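Local coordinates for protein condensin complex subunit 3 (PDB 5OQR) that serves as a regulatory subunit of condensin, the complex required to convert interphase chromatin into mitotic-like condensed chromosomes, at residues 8-13 with 55-60; 19-24 with 62-67; 425-430 with 464-469. All blocks are in the same frame, centred on the assembly; numbering follows the deposited sequence.

Interaction 1. Residues 8-13 with 55-60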
# COMPACT_ATOMS: atom_id res chain seq x y z
N SER A 8 -18.95 37.34 28.31
CA SER A 8 -19.55 37.67 27.02
C SER A 8 -18.66 38.58 26.19
O SER A 8 -18.82 38.64 24.97
CB SER A 8 -20.92 38.33 27.23
OG SER A 8 -21.64 38.40 26.01
N SER A 9 -17.72 39.29 26.83
CA SER A 9 -16.79 40.14 26.10
C SER A 9 -15.61 39.36 25.54
O SER A 9 -15.08 39.73 24.49
CB SER A 9 -16.30 41.27 27.00
OG SER A 9 -15.79 40.76 28.22
N SER A 10 -15.18 38.30 26.22
CA SER A 10 -14.17 37.41 25.67
C SER A 10 -14.66 36.70 24.41
O SER A 10 -13.88 35.98 23.78
CB SER A 10 -13.75 36.37 26.71
OG SER A 10 -14.65 35.27 26.73
N GLN A 11 -15.92 36.89 24.05
CA GLN A 11 -16.51 36.21 22.91
C GLN A 11 -15.79 36.55 21.61
O GLN A 11 -15.59 35.69 20.75
CB GLN A 11 -17.99 36.60 22.83
CG GLN A 11 -18.85 35.66 22.03
CD GLN A 11 -20.32 36.04 22.06
OE1 GLN A 11 -21.03 35.84 21.08
NE2 GLN A 11 -20.79 36.58 23.18
N THR A 12 -15.39 37.81 21.44
CA THR A 12 -14.94 38.29 20.14
C THR A 12 -13.49 37.93 19.86
O THR A 12 -13.16 37.45 18.76
CB THR A 12 -15.14 39.81 20.04
OG1 THR A 12 -14.41 40.46 21.08
CG2 THR A 12 -16.62 40.16 20.15
N SER A 13 -12.60 38.16 20.82
CA SER A 13 -11.16 38.07 20.57
C SER A 13 -10.47 37.26 21.66
O SER A 13 -11.06 36.90 22.68
CB SER A 13 -10.53 39.47 20.49
OG SER A 13 -10.43 40.05 21.77
N ASP A 55 -15.66 28.34 21.59
CA ASP A 55 -14.29 27.94 21.86
C ASP A 55 -13.48 29.09 22.44
O ASP A 55 -12.70 28.90 23.38
CB ASP A 55 -13.64 27.41 20.58
CG ASP A 55 -14.36 26.20 20.02
OD1 ASP A 55 -14.10 25.07 20.50
OD2 ASP A 55 -15.19 26.37 19.11
N ARG A 56 -13.67 30.30 21.91
CA ARG A 56 -13.00 31.47 22.49
C ARG A 56 -13.37 31.63 23.96
O ARG A 56 -12.50 31.73 24.83
CB ARG A 56 -13.36 32.73 21.71
CG ARG A 56 -12.86 32.77 20.28
CD ARG A 56 -12.70 34.20 19.80
NE ARG A 56 -12.69 34.30 18.35
CZ ARG A 56 -13.78 34.26 17.58
NH1 ARG A 56 -14.98 34.12 18.13
NH2 ARG A 56 -13.66 34.36 16.27
N VAL A 57 -14.68 31.68 24.25
CA VAL A 57 -15.13 31.78 25.63
C VAL A 57 -14.51 30.67 26.46
O VAL A 57 -13.97 30.90 27.55
CB VAL A 57 -16.67 31.73 25.69
CG1 VAL A 57 -17.15 31.78 27.14
CG2 VAL A 57 -17.27 32.88 24.89
N LEU A 58 -14.58 29.44 25.95
CA LEU A 58 -14.01 28.31 26.68
C LEU A 58 -12.50 28.43 26.79
O LEU A 58 -11.91 28.01 27.80
CB LEU A 58 -14.40 27.00 26.00
CG LEU A 58 -14.09 25.68 26.70
CD1 LEU A 58 -14.23 25.78 28.22
CD2 LEU A 58 -15.00 24.59 26.16
N ARG A 59 -11.84 29.01 25.78
CA ARG A 59 -10.42 29.30 25.89
C ARG A 59 -10.15 30.31 27.00
O ARG A 59 -9.19 30.18 27.76
CB ARG A 59 -9.88 29.81 24.56
CG ARG A 59 -9.71 28.73 23.50
CD ARG A 59 -8.52 27.84 23.78
NE ARG A 59 -8.33 26.84 22.73
CZ ARG A 59 -7.81 27.10 21.54
NH1 ARG A 59 -7.42 28.33 21.23
NH2 ARG A 59 -7.68 26.13 20.64
N PHE A 60 -10.99 31.34 27.10
CA PHE A 60 -10.81 32.35 28.14
C PHE A 60 -10.91 31.72 29.53
O PHE A 60 -10.16 32.10 30.44
CB PHE A 60 -11.85 33.46 27.99
CG PHE A 60 -11.96 34.35 29.20
CD1 PHE A 60 -13.17 34.48 29.86
CD2 PHE A 60 -10.86 35.03 29.67
CE1 PHE A 60 -13.27 35.30 30.97
CE2 PHE A 60 -10.96 35.84 30.78
CZ PHE A 60 -12.16 35.97 31.43
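Arg56 reaches from helix 52-69 to the backbone of the turn that follows helix 3-9. Its NH1 gives a weak hydrogen bond to Gln11 O, 3.1 Å away, with a bent N-H...O angle of 130°. The carbonyl oxygen of Thr12 sits over one face of the guanidinium, offset toward the rim. It is 3.2 Å from Arg56 NE, but the angle there is too poor for a hydrogen bond. Past CG the extended Arg56 chain lays CD along the Gln11 carbonyl, 3.4 Å from Gln11 O, and brings NE and NH1 to the turn.

Ser10 packs against the helix beside Arg56. Its CB lies 3.7 Å from CG of Phe60, while its OG is 3.6 Å from Phe60 CD1 and comes at the ring obliquely. OG stands between the backbone N and the carbonyl carbon (chi1 83°). The hydroxyl is satisfied by a hydrogen bond to Ile7 O of the preceding helix. Beside it, the CG2 branch of Val57 touches Gln11 CA at 3.9 Å.

A second shell surrounds the contact. His17 meets the Phe60 ring edge-to-face, and Ile7 of helix 3-9 packs on both Val57 and Phe60. The Gln11 amide points elsewhere: OE1 accepts a hydrogen bond from the backbone of the chain of another protein, and NE2 makes a weak bond to Ser8 O. Aromatic side chains of that other chain also pack on Gln11 and Val57, so the contact borders the subunit interface of the HEAT-repeat protein.

The chemistry is that of a cation placed against backbone carbonyls. The attraction is probably mainly electrostatic, with one weak, bent hydrogen bond. The packing of Ser10 CB on Phe60, and of Val57 CG2 on Gln11 CA, supplies the nonpolar part.

Interaction 2. Residues 19-24 with 62-67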
# COMPACT_ATOMS: atom_id res chain seq x y z
N LYS A 19 -6.40 40.82 30.00
CA LYS A 19 -7.03 41.98 30.62
C LYS A 19 -8.27 41.57 31.41
O LYS A 19 -8.43 41.94 32.57
CB LYS A 19 -7.40 43.01 29.55
CG LYS A 19 -6.22 43.53 28.75
CD LYS A 19 -6.67 44.44 27.62
CE LYS A 19 -5.49 45.02 26.86
NZ LYS A 19 -5.93 45.91 25.75
N LEU A 20 -9.15 40.79 30.78
CA LEU A 20 -10.39 40.40 31.44
C LEU A 20 -10.14 39.44 32.59
O LEU A 20 -10.93 39.40 33.54
CB LEU A 20 -11.35 39.78 30.42
CG LEU A 20 -12.10 40.76 29.50
CD1 LEU A 20 -11.15 41.70 28.77
CD2 LEU A 20 -12.95 40.00 28.50
N CYS A 21 -9.06 38.66 32.53
CA CYS A 21 -8.70 37.81 33.66
C CYS A 21 -8.48 38.64 34.92
O CYS A 21 -8.90 38.25 36.01
CB CYS A 21 -7.45 37.00 33.33
SG CYS A 21 -7.76 35.49 32.39
N ASN A 22 -7.82 39.79 34.78
CA ASN A 22 -7.55 40.63 35.94
C ASN A 22 -8.84 41.19 36.53
O ASN A 22 -9.08 41.08 37.74
CB ASN A 22 -6.60 41.76 35.56
CG ASN A 22 -5.16 41.30 35.44
OD1 ASN A 22 -4.68 40.52 36.26
ND2 ASN A 22 -4.46 41.77 34.42
N LYS A 23 -9.68 41.80 35.69
CA LYS A 23 -10.94 42.35 36.20
C LYS A 23 -11.78 41.26 36.84
O LYS A 23 -12.27 41.41 37.97
CB LYS A 23 -11.71 43.04 35.07
CG LYS A 23 -13.18 43.30 35.37
CD LYS A 23 -13.42 44.01 36.71
CE LYS A 23 -13.17 45.50 36.63
NZ LYS A 23 -13.10 46.10 37.99
N LEU A 24 -11.98 40.13 36.14
CA LEU A 24 -12.70 39.02 36.74
C LEU A 24 -12.01 38.55 38.02
O LEU A 24 -12.68 38.09 38.95
CB LEU A 24 -12.83 37.87 35.75
CG LEU A 24 -13.78 36.76 36.21
CD1 LEU A 24 -15.22 37.15 35.97
CD2 LEU A 24 -13.45 35.45 35.53
N VAL A 62 -10.46 28.41 30.64
CA VAL A 62 -9.27 27.61 30.97
C VAL A 62 -8.09 28.53 31.25
O VAL A 62 -7.25 28.25 32.11
CB VAL A 62 -8.96 26.61 29.84
CG1 VAL A 62 -10.13 25.66 29.63
CG2 VAL A 62 -8.62 27.34 28.54
N THR A 63 -8.02 29.65 30.52
CA THR A 63 -6.93 30.60 30.74
C THR A 63 -7.04 31.24 32.11
O THR A 63 -6.02 31.40 32.81
CB THR A 63 -6.95 31.67 29.65
OG1 THR A 63 -7.05 31.05 28.36
CG2 THR A 63 -5.68 32.51 29.70
N PHE A 64 -8.25 31.61 32.53
CA PHE A 64 -8.41 32.27 33.82
C PHE A 64 -8.19 31.30 34.97
O PHE A 64 -7.58 31.66 35.99
CB PHE A 64 -9.80 32.89 33.92
CG PHE A 64 -10.12 33.44 35.28
CD1 PHE A 64 -9.45 34.55 35.77
CD2 PHE A 64 -11.09 32.84 36.06
CE1 PHE A 64 -9.74 35.05 37.02
CE2 PHE A 64 -11.39 33.35 37.31
CZ PHE A 64 -10.71 34.45 37.79
N VAL A 65 -8.67 30.06 34.84
CA VAL A 65 -8.48 29.07 35.90
C VAL A 65 -7.00 28.95 36.23
O VAL A 65 -6.57 29.13 37.37
CB VAL A 65 -9.06 27.71 35.48
CG1 VAL A 65 -8.77 26.65 36.54
CG2 VAL A 65 -10.56 27.82 35.25
N ASN A 66 -6.19 28.62 35.22
CA ASN A 66 -4.75 28.53 35.44
C ASN A 66 -4.21 29.81 36.05
O ASN A 66 -3.47 29.78 37.04
CB ASN A 66 -4.04 28.23 34.12
CG ASN A 66 -4.18 26.78 33.70
OD1 ASN A 66 -4.20 25.87 34.54
ND2 ASN A 66 -4.29 26.55 32.40
N TYR A 67 -4.58 30.96 35.49
CA TYR A 67 -4.18 32.24 36.07
C TYR A 67 -4.59 32.34 37.54
O TYR A 67 -3.98 33.09 38.30
CB TYR A 67 -4.80 33.39 35.28
CG TYR A 67 -4.64 34.74 35.92
CD1 TYR A 67 -5.73 35.41 36.46
CD2 TYR A 67 -3.39 35.35 36.00
CE1 TYR A 67 -5.59 36.65 37.05
CE2 TYR A 67 -3.24 36.59 36.59
CZ TYR A 67 -4.34 37.24 37.11
OH TYR A 67 -4.18 38.48 37.70
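Asn22 OD1 accepts a weak hydrogen bond from Tyr67 OH, with 2.5 Å between the two oxygens. At this resolution the short separation should not be read as strength. The side chains run nearly perpendicular, and the amide and ring planes are turned 78° apart. Asn22 starts out pointing away from the neighbouring helix. Its amide still ends close to it, with CG beside the backbone N (chi1 -77°).

Cys21 lies deeper and is buried. Its SG is 3.6 Å from CB of Phe64 and stands at the edge of that ring, 5.2 Å from its centroid. The same sulfur meets the Tyr67 ring obliquely, so one thiol makes sulfur-aromatic contacts with two rings. Cys21 CB also rests against Tyr67 CD1 at 3.9 Å.

These contacts join helix 17-24 to helix 52-69, whose segment belongs to the first HEAT repeat. The short helical axes cross at -57°, 9.9 Å apart at their closest. This is helix-on-helix packing near the N-terminal end of the solenoid.

Leu24 comes over one face of the Phe64 ring. Its CD2 sits 3.5 Å from the ring centroid in a CH-pi contact, and the leucine lies crosswise to the phenylalanine. An alanine in place of Phe64 is likely to leave Leu24 CD2 without the ring face it lies on and to open a gap beside Cys21. Phe33 of helix 33-42 packs on both Leu24 and Phe64, and Phe25 meets the Tyr67 ring edge-to-face.

Interaction 3. Residues 425-430 with 464-469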
# COMPACT_ATOMS: atom_id res chain seq x y z
N GLU A 425 33.54 -20.81 -22.65
CA GLU A 425 34.87 -21.24 -22.25
C GLU A 425 34.93 -21.44 -20.74
O GLU A 425 35.40 -22.47 -20.26
CB GLU A 425 35.91 -20.22 -22.70
CG GLU A 425 36.08 -20.14 -24.21
CD GLU A 425 36.88 -18.92 -24.64
OE1 GLU A 425 37.35 -18.18 -23.75
OE2 GLU A 425 37.05 -18.72 -25.86
N ILE A 426 34.45 -20.45 -19.98
CA ILE A 426 34.42 -20.57 -18.53
C ILE A 426 33.64 -21.81 -18.11
O ILE A 426 34.12 -22.62 -17.31
CB ILE A 426 33.83 -19.29 -17.90
CG1 ILE A 426 34.72 -18.08 -18.23
CG2 ILE A 426 33.69 -19.45 -16.39
CD1 ILE A 426 34.18 -16.76 -17.73
N ILE A 427 32.44 -21.97 -18.65
CA ILE A 427 31.59 -23.09 -18.26
C ILE A 427 32.29 -24.41 -18.53
O ILE A 427 32.19 -25.36 -17.74
CB ILE A 427 30.23 -23.01 -18.97
CG1 ILE A 427 29.41 -21.85 -18.40
CG2 ILE A 427 29.45 -24.32 -18.82
CD1 ILE A 427 28.15 -21.54 -19.18
N THR A 428 33.01 -24.51 -19.65
CA THR A 428 33.69 -25.75 -19.98
C THR A 428 34.80 -26.05 -18.98
O THR A 428 34.99 -27.20 -18.57
CB THR A 428 34.26 -25.68 -21.40
OG1 THR A 428 33.22 -25.32 -22.32
CG2 THR A 428 34.84 -27.03 -21.81
N GLU A 429 35.56 -25.03 -18.58
CA GLU A 429 36.65 -25.24 -17.64
C GLU A 429 36.12 -25.67 -16.28
O GLU A 429 36.64 -26.60 -15.66
CB GLU A 429 37.49 -23.96 -17.52
CG GLU A 429 38.20 -23.59 -18.80
CD GLU A 429 38.99 -22.30 -18.69
OE1 GLU A 429 38.91 -21.64 -17.62
OE2 GLU A 429 39.68 -21.93 -19.66
N VAL A 430 35.07 -24.99 -15.79
CA VAL A 430 34.46 -25.40 -14.53
C VAL A 430 33.88 -26.80 -14.65
O VAL A 430 33.81 -27.54 -13.66
CB VAL A 430 33.38 -24.38 -14.11
CG1 VAL A 430 32.75 -24.78 -12.78
CG2 VAL A 430 33.97 -22.99 -14.01
N SER A 464 23.90 -23.12 -13.30
CA SER A 464 23.70 -21.74 -12.88
C SER A 464 24.41 -20.77 -13.81
O SER A 464 23.92 -19.66 -14.04
CB SER A 464 24.17 -21.55 -11.45
OG SER A 464 23.42 -22.36 -10.56
N TYR A 465 25.57 -21.16 -14.35
CA TYR A 465 26.25 -20.33 -15.34
C TYR A 465 25.50 -20.35 -16.66
O TYR A 465 25.42 -19.34 -17.36
CB TYR A 465 27.69 -20.80 -15.54
CG TYR A 465 28.64 -20.47 -14.41
CD1 TYR A 465 28.19 -20.21 -13.13
CD2 TYR A 465 30.01 -20.42 -14.65
CE1 TYR A 465 29.08 -19.92 -12.11
CE2 TYR A 465 30.90 -20.13 -13.63
CZ TYR A 465 30.43 -19.88 -12.37
OH TYR A 465 31.32 -19.58 -11.36
N VAL A 466 24.96 -21.52 -17.04
CA VAL A 466 24.16 -21.62 -18.25
C VAL A 466 22.91 -20.76 -18.11
O VAL A 466 22.52 -20.05 -19.04
CB VAL A 466 23.80 -23.09 -18.53
CG1 VAL A 466 23.05 -23.20 -19.84
CG2 VAL A 466 25.04 -23.95 -18.56
N GLN A 467 22.27 -20.82 -16.95
CA GLN A 467 21.06 -20.04 -16.72
C GLN A 467 21.33 -18.55 -16.89
O GLN A 467 20.57 -17.85 -17.57
CB GLN A 467 20.53 -20.34 -15.32
CG GLN A 467 19.15 -19.78 -15.03
CD GLN A 467 18.68 -20.11 -13.64
OE1 GLN A 467 19.31 -20.89 -12.93
NE2 GLN A 467 17.55 -19.53 -13.24
N CYS A 468 22.41 -18.05 -16.30
CA CYS A 468 22.72 -16.63 -16.41
C CYS A 468 23.15 -16.26 -17.82
O CYS A 468 23.00 -15.10 -18.23
CB CYS A 468 23.82 -16.25 -15.42
SG CYS A 468 23.30 -16.28 -13.70
N LEU A 469 23.69 -17.21 -18.58
CA LEU A 469 24.09 -16.93 -19.95
C LEU A 469 22.89 -16.54 -20.80
O LEU A 469 22.87 -15.47 -21.41
CB LEU A 469 24.80 -18.16 -20.54
CG LEU A 469 25.00 -18.17 -22.06
CD1 LEU A 469 25.76 -16.96 -22.54
CD2 LEU A 469 25.71 -19.44 -22.49
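Ile427 and Tyr465 make the closest approach between residues 425-430 and 464-469. CG1 of Ile427 lies 3.5 Å from CB of Tyr465, near the plane of the ring and at its edge. The two side chains lie alongside, pointing opposite ways. CG1 of Ile427 stands beside its backbone N (chi1 -71°), and the extended end of the chain carries CD1 to the next residue. There CD1 comes within 3.8 Å of Val466 N and 4.0 Å of Val466 CG2.

The remaining contacts are looser. CG2 of Ile426 reaches the ring edge at Tyr465 CE2, 4.0 Å away, with its side chain set across the tyrosine. CG2 of Val430 meets the same CE2 atom obliquely at 4.2 Å. Every residue that touches across the contact is buried. Glu425 and Glu429, on the same helix but without contact here, are exposed to solvent.

The neighbours show why the seam is covered. Met486 of helix 480-495 packs on both Ile427 and Val466. Ile402 of helix 399-412 packs on Tyr465, and Leu392 packs on Ile426. The Tyr465 hydroxyl is bonded to Leu392 O, so the polar end of the ring is satisfied by helix 378-394, while its carbon atoms pack against Ile426, Ile427 and Val430.

The short axes are 10.3 Å apart at closest approach and nearly antiparallel, at 171°. A buried seam between two nearly antiparallel helices, with further helices around it, is consistent with an all-helical HEAT-repeat solenoid.

Interactions 1 and 2 are neighbours, with centres 11 Å apart, and both use helix 52-69. Helix 3-9 and helix 17-24 follow each other in the chain and pack on successive parts of it. The two contacts touch: Phe60 CE2 lies 3.6 Å from Cys21 SG, and Leu20 packs against Ser9 and Ser10. Only interaction 1 borders the other protein chain, consistent with the kleisin-binding role of CAP-G subunits. Interaction 3 is remote, its centre 82 Å from that of interaction 1 and 85 Å from that of interaction 2, on the opposite side of the chain's centre. It comes later in the chain and touches neither.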